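Local coordinates for protein replicative DNA helicase (PDB 6RIY) that is an intein of the replicative DNA helicase, which probably cuts itself out of the precursor and joins the flanking segments by protein splicing, at residues A[18-21]-A[22-26]; A[67-71]-A[72-76]. All coordinates share one frame; numbering follows the deposited sequence.

Contact 1 (A[18-21]-A[22-26])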
ATOM      1  N   GLY A  18     -11.194   2.923  -2.515  1.00  7.48           N
ATOM      2  CA  GLY A  18     -12.565   2.562  -2.858  1.00 12.24           C
ATOM      3  C   GLY A  18     -13.011   3.069  -4.219  1.00 11.80           C
ATOM      4  O   GLY A  18     -13.914   2.497  -4.839  1.00 16.60           O
ATOM      5  N   ASP A  19     -12.413   4.158  -4.690  1.00 10.02           N
ATOM      6  CA  ASP A  19     -12.792   4.798  -5.940  1.00 12.12           C
ATOM      7  C   ASP A  19     -11.942   4.356  -7.128  1.00 10.48           C
ATOM      8  O   ASP A  19     -12.101   4.901  -8.218  1.00 15.78           O
ATOM      9  CB  ASP A  19     -12.712   6.321  -5.790  1.00 12.26           C
ATOM     10  CG  ASP A  19     -14.010   6.937  -5.327  1.00 21.97           C
ATOM     11  OD1 ASP A  19     -15.029   6.221  -5.250  1.00 21.30           O
ATOM     12  OD2 ASP A  19     -14.015   8.154  -5.045  1.00 27.04           O
ATOM     13  N   VAL A  20     -11.047   3.392  -6.953  1.00 13.44           N
ATOM     14  CA  VAL A  20     -10.170   2.971  -8.044  1.00 14.43           C
ATOM     15  C   VAL A  20     -10.918   2.038  -8.981  1.00 18.07           C
ATOM     16  O   VAL A  20     -11.591   1.104  -8.536  1.00 18.95           O
ATOM     17  CB  VAL A  20      -8.905   2.282  -7.501  1.00 15.28           C
ATOM     18  CG1 VAL A  20      -8.095   1.727  -8.653  1.00 19.07           C
ATOM     19  CG2 VAL A  20      -8.081   3.261  -6.710  1.00 19.89           C
ATOM     20  N   ALA A  21     -10.770   2.262 -10.291  1.00 13.78           N
ATOM     21  CA  ALA A  21     -11.331   1.378 -11.305  1.00 16.60           C
ATOM     22  C   ALA A  21     -10.248   0.988 -12.304  1.00 16.71           C
ATOM     23  O   ALA A  21      -9.206   1.647 -12.416  1.00 14.08           O
ATOM     24  CB  ALA A  21     -12.517   2.028 -12.035  1.00 21.43           C
ATOM     25  N   VAL A  22     -10.490  -0.122 -13.009  1.00 18.91           N
ATOM     26  CA  VAL A  22      -9.570  -0.556 -14.055  1.00 16.05           C
ATOM     27  C   VAL A  22      -9.383   0.574 -15.052  1.00 21.30           C
ATOM     28  O   VAL A  22     -10.353   1.217 -15.479  1.00 23.76           O
ATOM     29  CB  VAL A  22     -10.088  -1.831 -14.739  1.00 22.98           C
ATOM     30  CG1 VAL A  22      -9.255  -2.163 -15.971  1.00 24.09           C
ATOM     31  CG2 VAL A  22     -10.080  -2.989 -13.766  1.00 21.88           C
ATOM     32  N   GLY A  23      -8.128   0.835 -15.415  1.00 21.62           N
ATOM     33  CA  GLY A  23      -7.797   1.892 -16.346  1.00 18.16           C
ATOM     34  C   GLY A  23      -7.391   3.195 -15.695  1.00 21.28           C
ATOM     35  O   GLY A  23      -6.831   4.058 -16.380  1.00 25.58           O
ATOM     36  N   ASP A  24      -7.659   3.365 -14.401  1.00 19.45           N
ATOM     37  CA  ASP A  24      -7.204   4.550 -13.687  1.00 14.24           C
ATOM     38  C   ASP A  24      -5.683   4.551 -13.569  1.00 21.28           C
ATOM     39  O   ASP A  24      -5.046   3.497 -13.531  1.00 16.91           O
ATOM     40  CB  ASP A  24      -7.804   4.597 -12.280  1.00 14.43           C
ATOM     41  CG  ASP A  24      -9.284   4.911 -12.278  1.00 21.84           C
ATOM     42  OD1 ASP A  24      -9.855   5.142 -13.373  1.00 26.65           O
ATOM     43  OD2 ASP A  24      -9.881   4.912 -11.177  1.00 22.89           O
ATOM     44  N   GLU A  25      -5.108   5.751 -13.478  1.00 17.28           N
ATOM     45  CA  GLU A  25      -3.675   5.924 -13.253  1.00 14.84           C
ATOM     46  C   GLU A  25      -3.404   6.149 -11.767  1.00 19.91           C
ATOM     47  O   GLU A  25      -3.967   7.069 -11.159  1.00 20.47           O
ATOM     48  CB  GLU A  25      -3.130   7.097 -14.065  1.00 15.55           C
ATOM     49  CG  GLU A  25      -3.018   6.814 -15.554  1.00 18.14           C
ATOM     50  CD  GLU A  25      -2.256   7.889 -16.294  1.00 26.88           C
ATOM     51  OE1 GLU A  25      -2.360   9.071 -15.903  1.00 26.70           O
ATOM     52  OE2 GLU A  25      -1.556   7.552 -17.273  1.00 28.61           O
ATOM     53  N   LEU A  26      -2.546   5.312 -11.191  1.00 10.99           N
ATOM     54  CA  LEU A  26      -1.923   5.560  -9.901  1.00 12.14           C
ATOM     55  C   LEU A  26      -0.474   5.967 -10.163  1.00 13.25           C
ATOM     56  O   LEU A  26      -0.112   6.287 -11.299  1.00 12.56           O
ATOM     57  CB  LEU A  26      -2.033   4.320  -8.998  1.00 10.50           C
ATOM     58  CG  LEU A  26      -3.439   3.782  -8.695  1.00 11.39           C
ATOM     59  CD1 LEU A  26      -3.356   2.440  -7.968  1.00 13.13           C
ATOM     60  CD2 LEU A  26      -4.260   4.791  -7.892  1.00 12.13           C
TER

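Contact 2 (A[67-71]-A[72-76])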
ATOM      1  N   TRP A  67       4.860  -5.640   1.451  1.00  9.16           N
ATOM      2  CA  TRP A  67       5.569  -4.369   1.553  1.00  8.46           C
ATOM      3  C   TRP A  67       7.025  -4.598   1.170  1.00  9.07           C
ATOM      4  O   TRP A  67       7.648  -5.549   1.665  1.00 10.94           O
ATOM      5  CB  TRP A  67       5.498  -3.811   2.978  1.00 10.28           C
ATOM      6  CG  TRP A  67       4.093  -3.589   3.456  1.00  7.15           C
ATOM      7  CD1 TRP A  67       3.288  -4.497   4.078  1.00 11.47           C
ATOM      8  CD2 TRP A  67       3.328  -2.386   3.332  1.00 11.09           C
ATOM      9  NE1 TRP A  67       2.064  -3.930   4.355  1.00 12.92           N
ATOM     10  CE2 TRP A  67       2.064  -2.635   3.904  1.00 12.69           C
ATOM     11  CE3 TRP A  67       3.591  -1.118   2.798  1.00 11.72           C
ATOM     12  CZ2 TRP A  67       1.065  -1.664   3.962  1.00  8.88           C
ATOM     13  CZ3 TRP A  67       2.591  -0.158   2.847  1.00  8.72           C
ATOM     14  CH2 TRP A  67       1.343  -0.441   3.421  1.00  9.93           C
ATOM     15  N   PRO A  68       7.608  -3.752   0.333  1.00  9.22           N
ATOM     16  CA  PRO A  68       9.028  -3.912  -0.026  1.00 10.01           C
ATOM     17  C   PRO A  68       9.931  -3.315   1.044  1.00 16.90           C
ATOM     18  O   PRO A  68       9.961  -2.097   1.231  1.00 13.18           O
ATOM     19  CB  PRO A  68       9.134  -3.140  -1.347  1.00 10.63           C
ATOM     20  CG  PRO A  68       8.123  -2.029  -1.191  1.00 11.61           C
ATOM     21  CD  PRO A  68       6.973  -2.620  -0.367  1.00 10.42           C
ATOM     22  N   THR A  69      10.696  -4.166   1.731  1.00 12.18           N
ATOM     23  CA  THR A  69      11.678  -3.677   2.699  1.00 12.10           C
ATOM     24  C   THR A  69      13.091  -4.009   2.246  1.00 14.61           C
ATOM     25  O   THR A  69      13.315  -4.821   1.351  1.00 16.26           O
ATOM     26  CB  THR A  69      11.452  -4.247   4.106  1.00 12.05           C
ATOM     27  OG1 THR A  69      12.056  -5.546   4.215  1.00 15.55           O
ATOM     28  CG2 THR A  69       9.975  -4.322   4.423  1.00 14.50           C
ATOM     29  N   SER A  70      14.066  -3.373   2.897  1.00 13.36           N
ATOM     30  CA  SER A  70      15.453  -3.601   2.513  1.00 13.24           C
ATOM     31  C   SER A  70      15.920  -5.027   2.775  1.00 14.97           C
ATOM     32  O   SER A  70      16.916  -5.449   2.183  1.00 18.33           O
ATOM     33  CB  SER A  70      16.375  -2.626   3.252  1.00 17.89           C
ATOM     34  OG  SER A  70      16.279  -2.834   4.648  1.00 18.14           O
ATOM     35  N   GLY A  71      15.252  -5.769   3.652  1.00 13.68           N
ATOM     36  CA  GLY A  71      15.600  -7.150   3.912  1.00 15.20           C
ATOM     37  C   GLY A  71      14.725  -8.158   3.200  1.00 15.63           C
ATOM     38  O   GLY A  71      14.979  -9.367   3.296  1.00 17.29           O
ATOM     39  N   GLY A  72      13.706  -7.705   2.494  1.00 14.52           N
ATOM     40  CA  GLY A  72      12.847  -8.606   1.753  1.00 15.22           C
ATOM     41  C   GLY A  72      11.422  -8.096   1.727  1.00 20.55           C
ATOM     42  O   GLY A  72      11.085  -7.072   2.316  1.00 17.05           O
ATOM     43  N   ILE A  73      10.585  -8.833   1.007  1.00 15.68           N
ATOM     44  CA  ILE A  73       9.149  -8.562   1.026  1.00 13.49           C
ATOM     45  C   ILE A  73       8.565  -9.105   2.324  1.00 18.85           C
ATOM     46  O   ILE A  73       8.803 -10.265   2.685  1.00 20.08           O
ATOM     47  CB  ILE A  73       8.452  -9.188  -0.195  1.00 14.83           C
ATOM     48  CG1 ILE A  73       9.165  -8.805  -1.481  1.00 17.38           C
ATOM     49  CG2 ILE A  73       7.000  -8.710  -0.267  1.00 14.28           C
ATOM     50  CD1 ILE A  73       9.242  -7.316  -1.687  1.00 19.81           C
ATOM     51  N   ARG A  74       7.798  -8.269   3.030  1.00 13.86           N
ATOM     52  CA  ARG A  74       7.155  -8.664   4.277  1.00 12.44           C
ATOM     53  C   ARG A  74       5.663  -8.399   4.191  1.00 10.90           C
ATOM     54  O   ARG A  74       5.233  -7.432   3.566  1.00 12.46           O
ATOM     55  CB  ARG A  74       7.733  -7.910   5.480  1.00 12.64           C
ATOM     56  CG  ARG A  74       9.207  -8.202   5.720  1.00 20.10           C
ATOM     57  CD  ARG A  74       9.616  -7.910   7.164  1.00 25.91           C
ATOM     58  NE  ARG A  74      10.798  -8.679   7.551  1.00 31.54           N
ATOM     59  CZ  ARG A  74      10.824  -9.584   8.527  1.00 34.54           C
ATOM     60  NH1 ARG A  74       9.734  -9.836   9.242  1.00 32.65           N
ATOM     61  NH2 ARG A  74      11.947 -10.234   8.800  1.00 37.26           N
ATOM     62  N   THR A  75       4.878  -9.265   4.813  1.00 11.60           N
ATOM     63  CA  THR A  75       3.461  -8.967   4.942  1.00 10.97           C
ATOM     64  C   THR A  75       3.242  -8.025   6.115  1.00 10.87           C
ATOM     65  O   THR A  75       4.108  -7.867   6.976  1.00 11.84           O
ATOM     66  CB  THR A  75       2.649 -10.242   5.150  1.00 14.95           C
ATOM     67  OG1 THR A  75       2.974 -10.781   6.431  1.00 17.46           O
ATOM     68  CG2 THR A  75       2.975 -11.264   4.078  1.00 21.90           C
ATOM     69  N   SER A  76       2.069  -7.380   6.135  1.00 10.27           N
ATOM     70  CA  SER A  76       1.759  -6.467   7.233  1.00 11.98           C
ATOM     71  C   SER A  76       1.973  -7.140   8.579  1.00 16.46           C
ATOM     72  O   SER A  76       2.508  -6.529   9.508  1.00 17.67           O
ATOM     73  CB  SER A  76       0.311  -5.967   7.129  1.00 11.82           C
ATOM     74  OG  SER A  76      -0.044  -5.631   5.801  1.00 12.20           O
TER
HETATM   75  O   HOH W   1      12.974  -7.303   6.401  1.00 32.12           O
HETATM   76  O   HOH W   2      12.565  -9.761   5.397  1.00 46.14           O

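Contact 1 (A[18-21]-A[22-26])
Asp24 and Ala21 bind each other twice, and that pair of bonds is the tight part of this short reversal of the chain. The backbone N of Asp24 reaches back to Ala21 O at 3.0 Å, the closing bond of a type II beta turn. In the other direction, Ala21 N gives its hydrogen to Asp24 OD2 at 2.9 Å. The bond is fairly straight, 160° at the hydrogen, but it does not meet the carboxylate in its own plane: the donor stands above the group, 65° out of it. The Asp24 side chain can do this because CG turns back beside its own backbone N (chi1 -71°), which carries the carboxylate over the start of the turn. OD2 also lies 3.7 Å from Val20 CA, so one oxygen covers the peptide entering the turn while the backbone bond spans its two ends.

Gly23, third in the turn, has the positive phi that a type II turn requires there and that glycine adopts without strain. Val20 CG2 and Leu26 CD2 touch each other only lightly, at 4.3 Å, although both residues are buried among Leu8, Thr15 and Val36. Val20 O is further held by Arg123 NH1. The loose part is the solvent side, where the CB of Val22 points away from 18-21 and the residue is exposed; Ala21 is likewise an exposed residue.

Backbone bonds from Gly23 and Asp24 to Val36, and from Leu26 to Thr34, set the outgoing chain beside strand 33-39. The arrangement is a type II beta turn braced by an aspartate, linking a 3-10 segment to an outermost strand of a four-stranded antiparallel sheet in the Hedgehog/intein fold.

Contact 2 (A[67-71]-A[72-76])
Trp67 presents the edge of its indole to Ser76, and NE1 donates to Ser76 OG across 3.1 Å. The oxygen lies almost exactly in the ring plane and the bond is nearly straight, 169° at the hydrogen. Arg74 O sits at the same edge, 3.6 Å from Trp67 CD1, so the ring runs alongside the opposing strand and does not lie flat on it. Ser76 OG is also bonded to Asp62 O, which ties the end of the hairpin to strand 58-62. Phe53 and His65 meet the indole as well, the latter edge-to-face.

Thr69 occupies the same face of the hairpin, nearer the turn. Its OG1 is swung between the backbone N and the carbonyl carbon (chi1 83°), from where it donates to Gly72 O at 2.6 Å, in the carbonyl plane and on a lone pair. Thr69 N approaches that carbonyl from above its plane, so a single oxygen takes two bonds. OG1 also accepts from Gly71 N, an ST turn. The methyl CG2 meets Arg74 CG at 4.2 Å, the two side chains crossing at a slant. Water bridges Arg74 NE to Thr69 OG1, while Arg74 NH1 finds its partner in Gln78 O.

On the other face Pro68 CB and Ile73 CD1 make an apolar contact at 4.2 Å, and His144 of strand 141-144 touches both residues. Between the faces, Trp67 and Arg74 exchange two backbone bonds, as do Thr69 and Gly72 at the turn end; Ile73 CA adds a CH...O contact to Trp67 O at 3.4 Å. Ser70 and Gly71 alone form the connection, so this is a beta hairpin with a two-residue loop, closed by a type I turn.

How the contacts relate
Contacts 1 and 2 illustrate two ways of reversing a chain in an all-beta protein. They come in series along the sequence and lie on opposite sides of the chain's centre, with their own centres about 14 Å and 12 Å from it respectively. Those centres are about 24 Å apart and the nearest atoms about 13 Å, so neither contact touches the other. Contact 1 leads into the sheet containing strands 25-27 and 33-39, whereas the hairpin of contact 2 packs beside strands 58-62 and 85-87. Residues of contact 2 touch strand 141-144 near the C-terminus, while Gly18 of contact 1 bonds to Leu4 near the N-terminus; an intein is joined to its flanking segments at these two ends.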